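Local atomic coordinates of uncharacterized SRPBCC domain-containing protein (Micromonospora chersina, PDB entry 6V04), a protein that is of unknown function but is encoded in the dynemicin biosynthetic locus and, as a START/Bet v1-like protein, may act on a polyketide intermediate. Residues Phe186-Arg200 against Ala209-Thr221. Sequence-based numbering, arbitrary orientation.
Sequences FFVVDEEGPRRFTLR and ALTFAVEIPGART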
ATOM      1  N   PHE A 186      14.080   1.965  17.294  1.00 23.50           N
ATOM      2  CA  PHE A 186      13.668   1.661  15.929  1.00 23.87           C
ATOM      3  C   PHE A 186      14.455   2.585  15.012  1.00 23.65           C
ATOM      4  O   PHE A 186      14.501   3.794  15.254  1.00 23.91           O
ATOM      5  CB  PHE A 186      12.158   1.883  15.783  1.00 25.77           C
ATOM      6  CG  PHE A 186      11.577   1.423  14.480  1.00 22.38           C
ATOM      7  CD1 PHE A 186      11.646   2.222  13.348  1.00 22.50           C
ATOM      8  CD2 PHE A 186      10.896   0.210  14.399  1.00 22.42           C
ATOM      9  CE1 PHE A 186      11.091   1.831  12.158  1.00 24.67           C
ATOM     10  CE2 PHE A 186      10.336  -0.196  13.202  1.00 24.85           C
ATOM     11  CZ  PHE A 186      10.423   0.615  12.086  1.00 24.74           C
ATOM     12  N   PHE A 187      15.082   2.029  13.976  1.00 24.12           N
ATOM     13  CA  PHE A 187      16.001   2.782  13.123  1.00 24.87           C
ATOM     14  C   PHE A 187      15.464   2.952  11.711  1.00 24.94           C
ATOM     15  O   PHE A 187      14.955   2.001  11.104  1.00 24.74           O
ATOM     16  CB  PHE A 187      17.352   2.087  13.047  1.00 25.96           C
ATOM     17  CG  PHE A 187      18.041   1.977  14.364  1.00 28.01           C
ATOM     18  CD1 PHE A 187      18.650   3.079  14.934  1.00 26.83           C
ATOM     19  CD2 PHE A 187      18.071   0.780  15.041  1.00 29.16           C
ATOM     20  CE1 PHE A 187      19.293   2.986  16.160  1.00 31.98           C
ATOM     21  CE2 PHE A 187      18.701   0.680  16.270  1.00 28.67           C
ATOM     22  CZ  PHE A 187      19.323   1.784  16.823  1.00 28.45           C
ATOM     23  N   VAL A 188      15.596   4.171  11.191  1.00 25.43           N
ATOM     24  CA  VAL A 188      15.299   4.510   9.804  1.00 25.94           C
ATOM     25  C   VAL A 188      16.618   4.958   9.196  1.00 27.32           C
ATOM     26  O   VAL A 188      17.071   6.088   9.430  1.00 27.99           O
ATOM     27  CB  VAL A 188      14.228   5.599   9.684  1.00 25.70           C
ATOM     28  CG1 VAL A 188      13.996   5.969   8.236  1.00 27.52           C
ATOM     29  CG2 VAL A 188      12.921   5.115  10.319  1.00 24.64           C
ATOM     30  N   VAL A 189      17.236   4.085   8.415  1.00 27.94           N
ATOM     31  CA  VAL A 189      18.598   4.283   7.933  1.00 29.41           C
ATOM     32  C   VAL A 189      18.518   4.700   6.466  1.00 33.42           C
ATOM     33  O   VAL A 189      18.288   3.873   5.578  1.00 35.79           O
ATOM     34  CB  VAL A 189      19.448   3.024   8.134  1.00 31.13           C
ATOM     35  CG1 VAL A 189      20.882   3.264   7.669  1.00 37.07           C
ATOM     36  CG2 VAL A 189      19.414   2.584   9.589  1.00 32.69           C
ATOM     37  N   ASP A 190      18.715   5.985   6.204  1.00 31.51           N
ATOM     38  CA  ASP A 190      18.695   6.525   4.851  1.00 32.96           C
ATOM     39  C   ASP A 190      19.543   7.793   4.861  1.00 35.52           C
ATOM     40  O   ASP A 190      20.362   7.987   5.763  1.00 36.92           O
ATOM     41  CB  ASP A 190      17.245   6.734   4.376  1.00 32.28           C
ATOM     42  CG  ASP A 190      16.464   7.672   5.260  1.00 40.28           C
ATOM     43  OD1 ASP A 190      17.080   8.430   6.033  1.00 33.54           O
ATOM     44  OD2 ASP A 190      15.216   7.652   5.188  1.00 34.13           O
ATOM     45  N   GLU A 191      19.362   8.661   3.872  1.00 36.05           N
ATOM     46  CA  GLU A 191      20.197   9.854   3.780  1.00 38.00           C
ATOM     47  C   GLU A 191      19.613  11.060   4.512  1.00 41.87           C
ATOM     48  O   GLU A 191      20.154  12.165   4.383  1.00 44.99           O
ATOM     49  CB  GLU A 191      20.462  10.197   2.313  1.00 42.85           C
ATOM     50  CG  GLU A 191      21.278   9.124   1.602  1.00 52.37           C
ATOM     51  CD  GLU A 191      21.865   9.597   0.284  1.00 69.96           C
ATOM     52  OE1 GLU A 191      21.387  10.619  -0.252  1.00 76.71           O
ATOM     53  OE2 GLU A 191      22.809   8.947  -0.211  1.00 74.11           O
ATOM     54  N   GLU A 192      18.567  10.867   5.308  1.00 41.37           N
ATOM     55  CA  GLU A 192      17.892  11.924   6.061  1.00 41.35           C
ATOM     56  C   GLU A 192      17.914  11.605   7.555  1.00 40.64           C
ATOM     57  O   GLU A 192      18.466  10.592   7.995  1.00 47.70           O
ATOM     58  CB  GLU A 192      16.450  12.095   5.575  1.00 43.27           C
ATOM     59  CG  GLU A 192      16.340  12.485   4.108  1.00 63.36           C
ATOM     60  CD  GLU A 192      14.958  12.230   3.533  1.00 74.59           C
ATOM     61  OE1 GLU A 192      14.621  11.052   3.287  1.00 77.34           O
ATOM     62  OE2 GLU A 192      14.207  13.208   3.332  1.00 74.76           O
ATOM     63  N   GLY A 193      17.285  12.476   8.341  1.00 33.64           N
ATOM     64  CA  GLY A 193      17.216  12.298   9.773  1.00 32.34           C
ATOM     65  C   GLY A 193      15.836  12.668  10.278  1.00 47.04           C
ATOM     66  O   GLY A 193      15.043  13.292   9.562  1.00 42.17           O
ATOM     67  N   PRO A 194      15.504  12.282  11.516  1.00 51.03           N
ATOM     68  CA  PRO A 194      16.312  11.507  12.467  1.00 53.38           C
ATOM     69  C   PRO A 194      16.535  10.064  11.998  1.00 35.38           C
ATOM     70  O   PRO A 194      15.775   9.601  11.159  1.00 34.93           O
ATOM     71  CB  PRO A 194      15.467  11.530  13.754  1.00 55.65           C
ATOM     72  CG  PRO A 194      14.385  12.557  13.526  1.00 52.32           C
ATOM     73  CD  PRO A 194      14.175  12.611  12.057  1.00 51.16           C
ATOM     74  N   ARG A 195      17.561   9.394  12.526  1.00 36.92           N
ATOM     75  CA  ARG A 195      17.800   7.975  12.271  1.00 30.54           C
ATOM     76  C   ARG A 195      17.326   7.071  13.405  1.00 26.85           C
ATOM     77  O   ARG A 195      16.802   5.987  13.149  1.00 26.11           O
ATOM     78  CB  ARG A 195      19.292   7.755  12.028  1.00 41.51           C
ATOM     79  CG  ARG A 195      19.701   6.327  11.814  1.00 36.02           C
ATOM     80  CD  ARG A 195      21.080   6.256  11.159  1.00 34.15           C
ATOM     81  NE  ARG A 195      21.073   6.772   9.793  1.00 37.39           N
ATOM     82  CZ  ARG A 195      22.087   6.646   8.943  1.00 35.65           C
ATOM     83  NH1 ARG A 195      23.195   6.021   9.318  1.00 36.86           N
ATOM     84  NH2 ARG A 195      22.004   7.138   7.721  1.00 36.60           N
ATOM     85  N   ARG A 196      17.471   7.505  14.653  1.00 28.05           N
ATOM     86  CA  ARG A 196      17.174   6.698  15.833  1.00 26.02           C
ATOM     87  C   ARG A 196      15.887   7.187  16.481  1.00 25.27           C
ATOM     88  O   ARG A 196      15.775   8.369  16.836  1.00 28.27           O
ATOM     89  CB  ARG A 196      18.339   6.795  16.821  1.00 27.62           C
ATOM     90  CG  ARG A 196      18.133   6.131  18.161  1.00 26.37           C
ATOM     91  CD  ARG A 196      19.301   6.431  19.109  1.00 27.36           C
ATOM     92  NE  ARG A 196      20.580   6.027  18.541  1.00 28.27           N
ATOM     93  CZ  ARG A 196      21.177   4.863  18.763  1.00 28.99           C
ATOM     94  NH1 ARG A 196      20.609   3.941  19.540  1.00 32.17           N
ATOM     95  NH2 ARG A 196      22.344   4.611  18.196  1.00 29.54           N
ATOM     96  N   PHE A 197      14.921   6.285  16.638  1.00 24.37           N
ATOM     97  CA  PHE A 197      13.646   6.596  17.258  1.00 23.77           C
ATOM     98  C   PHE A 197      13.428   5.722  18.486  1.00 25.38           C
ATOM     99  O   PHE A 197      13.740   4.526  18.474  1.00 25.90           O
ATOM    100  CB  PHE A 197      12.497   6.380  16.263  1.00 23.19           C
ATOM    101  CG  PHE A 197      12.575   7.277  15.072  1.00 23.68           C
ATOM    102  CD1 PHE A 197      13.383   6.953  13.993  1.00 24.16           C
ATOM    103  CD2 PHE A 197      11.865   8.461  15.037  1.00 23.90           C
ATOM    104  CE1 PHE A 197      13.473   7.790  12.898  1.00 24.90           C
ATOM    105  CE2 PHE A 197      11.953   9.305  13.949  1.00 24.66           C
ATOM    106  CZ  PHE A 197      12.757   8.969  12.872  1.00 25.18           C
ATOM    107  N   THR A 198      12.863   6.320  19.532  1.00 24.34           N
ATOM    108  CA  THR A 198      12.532   5.580  20.744  1.00 23.67           C
ATOM    109  C   THR A 198      11.339   4.651  20.513  1.00 25.65           C
ATOM    110  O   THR A 198      10.282   5.073  20.026  1.00 25.96           O
ATOM    111  CB  THR A 198      12.216   6.543  21.877  1.00 25.99           C
ATOM    112  OG1 THR A 198      13.360   7.363  22.149  1.00 29.87           O
ATOM    113  CG2 THR A 198      11.840   5.775  23.134  1.00 31.96           C
ATOM    114  N   LEU A 199      11.498   3.397  20.912  1.00 24.55           N
ATOM    115  CA  LEU A 199      10.457   2.383  20.814  1.00 23.42           C
ATOM    116  C   LEU A 199       9.921   2.139  22.218  1.00 27.93           C
ATOM    117  O   LEU A 199      10.705   1.987  23.164  1.00 31.66           O
ATOM    118  CB  LEU A 199      11.029   1.104  20.202  1.00 25.81           C
ATOM    119  CG  LEU A 199      10.044  -0.001  19.825  1.00 28.05           C
ATOM    120  CD1 LEU A 199      10.614  -0.872  18.728  1.00 31.28           C
ATOM    121  CD2 LEU A 199       9.732  -0.841  21.049  1.00 33.58           C
ATOM    122  N   ARG A 200       8.596   2.126  22.358  1.00 25.15           N
ATOM    123  CA  ARG A 200       7.932   1.973  23.646  1.00 27.33           C
ATOM    124  C   ARG A 200       6.831   0.923  23.547  1.00 26.37           C
ATOM    125  O   ARG A 200       6.315   0.625  22.467  1.00 27.06           O
ATOM    126  CB  ARG A 200       7.289   3.277  24.139  1.00 32.83           C
ATOM    127  CG  ARG A 200       8.224   4.468  24.257  1.00 47.50           C
ATOM    128  CD  ARG A 200       9.230   4.328  25.395  1.00 78.20           C
ATOM    129  NE  ARG A 200       9.467   5.610  26.059  1.00 91.02           N
ATOM    130  CZ  ARG A 200      10.578   5.931  26.719  1.00 99.73           C
ATOM    131  NH1 ARG A 200      11.585   5.072  26.807  1.00 99.91           N
ATOM    132  NH2 ARG A 200      10.686   7.126  27.287  1.00106.59           N
ATOM    133  N   ALA A 209       0.842 -11.757  17.057  1.00 28.33           N
ATOM    134  CA  ALA A 209       0.720 -10.322  16.876  1.00 25.83           C
ATOM    135  C   ALA A 209       1.785  -9.614  17.691  1.00 25.18           C
ATOM    136  O   ALA A 209       2.231 -10.119  18.723  1.00 29.36           O
ATOM    137  CB  ALA A 209      -0.672  -9.828  17.281  1.00 34.21           C
ATOM    138  N   LEU A 210       2.173  -8.440  17.213  1.00 24.75           N
ATOM    139  CA  LEU A 210       3.183  -7.605  17.849  1.00 24.62           C
ATOM    140  C   LEU A 210       2.698  -6.171  17.778  1.00 25.34           C
ATOM    141  O   LEU A 210       2.321  -5.707  16.700  1.00 26.11           O
ATOM    142  CB  LEU A 210       4.533  -7.752  17.139  1.00 25.21           C
ATOM    143  CG  LEU A 210       5.597  -6.693  17.436  1.00 24.14           C
ATOM    144  CD1 LEU A 210       6.016  -6.758  18.892  1.00 25.97           C
ATOM    145  CD2 LEU A 210       6.777  -6.898  16.516  1.00 28.32           C
ATOM    146  N   THR A 211       2.689  -5.472  18.910  1.00 24.33           N
ATOM    147  CA  THR A 211       2.381  -4.053  18.899  1.00 24.86           C
ATOM    148  C   THR A 211       3.486  -3.298  19.616  1.00 23.30           C
ATOM    149  O   THR A 211       4.131  -3.811  20.537  1.00 25.04           O
ATOM    150  CB  THR A 211       1.025  -3.737  19.545  1.00 25.76           C
ATOM    151  OG1 THR A 211       0.998  -4.161  20.908  1.00 29.78           O
ATOM    152  CG2 THR A 211      -0.084  -4.452  18.805  1.00 28.13           C
ATOM    153  N   PHE A 212       3.714  -2.077  19.159  1.00 23.28           N
ATOM    154  CA  PHE A 212       4.628  -1.173  19.844  1.00 23.15           C
ATOM    155  C   PHE A 212       4.369   0.232  19.333  1.00 21.85           C
ATOM    156  O   PHE A 212       3.672   0.439  18.338  1.00 24.75           O
ATOM    157  CB  PHE A 212       6.110  -1.580  19.670  1.00 24.81           C
ATOM    158  CG  PHE A 212       6.570  -1.676  18.241  1.00 23.91           C
ATOM    159  CD1 PHE A 212       7.095  -0.579  17.589  1.00 22.15           C
ATOM    160  CD2 PHE A 212       6.514  -2.879  17.554  1.00 24.07           C
ATOM    161  CE1 PHE A 212       7.524  -0.673  16.281  1.00 22.80           C
ATOM    162  CE2 PHE A 212       6.928  -2.977  16.249  1.00 24.35           C
ATOM    163  CZ  PHE A 212       7.447  -1.875  15.604  1.00 25.70           C
ATOM    164  N   ALA A 213       4.954   1.198  20.030  1.00 24.21           N
ATOM    165  CA  ALA A 213       4.826   2.601  19.692  1.00 24.94           C
ATOM    166  C   ALA A 213       6.199   3.124  19.319  1.00 24.60           C
ATOM    167  O   ALA A 213       7.210   2.664  19.851  1.00 24.97           O
ATOM    168  CB  ALA A 213       4.262   3.401  20.860  1.00 27.87           C
ATOM    169  N   VAL A 214       6.230   4.049  18.367  1.00 22.67           N
ATOM    170  CA  VAL A 214       7.467   4.744  18.010  1.00 20.37           C
ATOM    171  C   VAL A 214       7.273   6.233  18.257  1.00 22.10           C
ATOM    172  O   VAL A 214       6.378   6.863  17.675  1.00 23.14           O
ATOM    173  CB  VAL A 214       7.879   4.464  16.560  1.00 21.65           C
ATOM    174  CG1 VAL A 214       9.189   5.182  16.246  1.00 24.12           C
ATOM    175  CG2 VAL A 214       8.030   2.974  16.329  1.00 24.50           C
ATOM    176  N   GLU A 215       8.111   6.785  19.128  1.00 23.30           N
ATOM    177  CA  GLU A 215       8.078   8.202  19.441  1.00 24.18           C
ATOM    178  C   GLU A 215       8.748   8.978  18.322  1.00 24.04           C
ATOM    179  O   GLU A 215       9.746   8.527  17.759  1.00 25.71           O
ATOM    180  CB  GLU A 215       8.817   8.488  20.745  1.00 28.29           C
ATOM    181  CG  GLU A 215       8.268   7.824  21.967  1.00 28.88           C
ATOM    182  CD  GLU A 215       9.014   8.238  23.226  1.00 37.49           C
ATOM    183  OE1 GLU A 215      10.011   8.991  23.116  1.00 38.55           O
ATOM    184  OE2 GLU A 215       8.604   7.806  24.320  1.00 43.30           O
ATOM    185  N   ILE A 216       8.218  10.162  18.039  1.00 23.86           N
ATOM    186  CA  ILE A 216       8.743  11.053  17.012  1.00 23.33           C
ATOM    187  C   ILE A 216       9.220  12.334  17.692  1.00 23.39           C
ATOM    188  O   ILE A 216       8.422  13.016  18.341  1.00 24.99           O
ATOM    189  CB  ILE A 216       7.678  11.371  15.951  1.00 23.40           C
ATOM    190  CG1 ILE A 216       7.111  10.068  15.349  1.00 23.95           C
ATOM    191  CG2 ILE A 216       8.254  12.288  14.887  1.00 27.18           C
ATOM    192  CD1 ILE A 216       8.146   9.205  14.627  1.00 23.12           C
ATOM    193  N   PRO A 217      10.496  12.704  17.575  1.00 26.80           N
ATOM    194  CA  PRO A 217      10.963  13.952  18.190  1.00 28.58           C
ATOM    195  C   PRO A 217      10.121  15.143  17.763  1.00 28.58           C
ATOM    196  O   PRO A 217       9.884  15.373  16.571  1.00 32.13           O
ATOM    197  CB  PRO A 217      12.408  14.067  17.694  1.00 30.40           C
ATOM    198  CG  PRO A 217      12.815  12.664  17.386  1.00 30.44           C
ATOM    199  CD  PRO A 217      11.582  12.014  16.857  1.00 28.07           C
ATOM    200  N   GLY A 218       9.643  15.892  18.754  1.00 30.39           N
ATOM    201  CA  GLY A 218       8.882  17.098  18.521  1.00 31.60           C
ATOM    202  C   GLY A 218       7.382  16.908  18.475  1.00 28.93           C
ATOM    203  O   GLY A 218       6.648  17.905  18.491  1.00 32.28           O
ATOM    204  N   ALA A 219       6.903  15.667  18.433  1.00 28.47           N
ATOM    205  CA  ALA A 219       5.514  15.377  18.104  1.00 28.80           C
ATOM    206  C   ALA A 219       4.612  15.393  19.331  1.00 32.04           C
ATOM    207  O   ALA A 219       5.048  15.120  20.451  1.00 35.31           O
ATOM    208  CB  ALA A 219       5.422  14.020  17.427  1.00 26.84           C
ATOM    209  N   ARG A 220       3.326  15.680  19.097  1.00 30.80           N
ATOM    210  CA  ARG A 220       2.347  15.766  20.174  1.00 31.37           C
ATOM    211  C   ARG A 220       1.785  14.413  20.584  1.00 34.52           C
ATOM    212  O   ARG A 220       1.131  14.330  21.630  1.00 37.17           O
ATOM    213  CB  ARG A 220       1.190  16.691  19.775  1.00 40.21           C
ATOM    214  CG  ARG A 220       0.316  16.160  18.636  1.00 46.73           C
ATOM    215  CD  ARG A 220      -1.009  16.906  18.524  1.00 60.42           C
ATOM    216  NE  ARG A 220      -1.951  16.524  19.575  1.00 68.62           N
ATOM    217  CZ  ARG A 220      -2.693  15.421  19.553  1.00 79.09           C
ATOM    218  NH1 ARG A 220      -2.602  14.571  18.536  1.00 76.37           N
ATOM    219  NH2 ARG A 220      -3.524  15.158  20.555  1.00 79.08           N
ATOM    220  N   THR A 221       2.003  13.368  19.788  1.00 33.29           N
ATOM    221  CA  THR A 221       1.544  12.027  20.115  1.00 32.29           C
ATOM    222  C   THR A 221       2.553  11.039  19.548  1.00 31.35           C
ATOM    223  O   THR A 221       3.467  11.418  18.815  1.00 31.78           O
ATOM    224  CB  THR A 221       0.150  11.750  19.554  1.00 37.54           C
ATOM    225  OG1 THR A 221      -0.306  10.471  20.014  1.00 60.79           O
ATOM    226  CG2 THR A 221       0.179  11.748  18.037  1.00 32.92           C
TER
HETATM  227  O   HOH W   1      12.127   9.060  19.139  1.00 25.57           O
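Phe197 packs along Val214, Glu215, Ile216 and Pro217. Its CB lies 3.5 Å from Val214 CG1; the first torsion (chi1 -63°) sets CG anti to the carbonyl carbon and beside the backbone N, which leaves the ring facing Glu215 O, Ile216 and Pro217. CG is farther from both Val214 CG1 and Glu215 O, and contact resumes at CD2, which has Glu215 O 3.5 Å away at the ring edge, near its plane, and Ile216 CD1 at 3.8 Å, while CE2 reaches Ile216 CD1 and Pro217 CD. Phe262 of helix 252-277 adds an edge-to-face ring contact.

Three backbone hydrogen bonds define the pairing: Glu215 N to Thr198 O, and the reciprocal pair between Arg200 and Ala213. Strand directions 145° apart show it to be antiparallel. It lies at the open end of hairpin 196-205/209-214, away from the turn, in the seven-stranded sheet that packs against the long C-terminal helix in a helix-grip, Bet v1-like domain. Between Thr198 and Glu215 the second link passes through a water, which accepts from Thr198 N and donates to Glu215 O.

On the face bearing Leu199 and Val214, Leu199 CD1 sits over one face of the Phe212 ring, 4.1 Å from its centroid, a CH-pi contact. Phe186 CD2 approaches that ring obliquely, 4.0 Å from Phe212 CE1.

Across the sheet, the extended Glu215 chain runs alongside Thr198, its OE1 3.5 Å from Thr198 CB. Its OE2 forms a salt bridge with Arg200 NE (2.9 Å), but the N-H...O angle of 122° makes the hydrogen bond weak; the guanidinium and carboxylate planes are nearly perpendicular, and the arginine is poorly ordered.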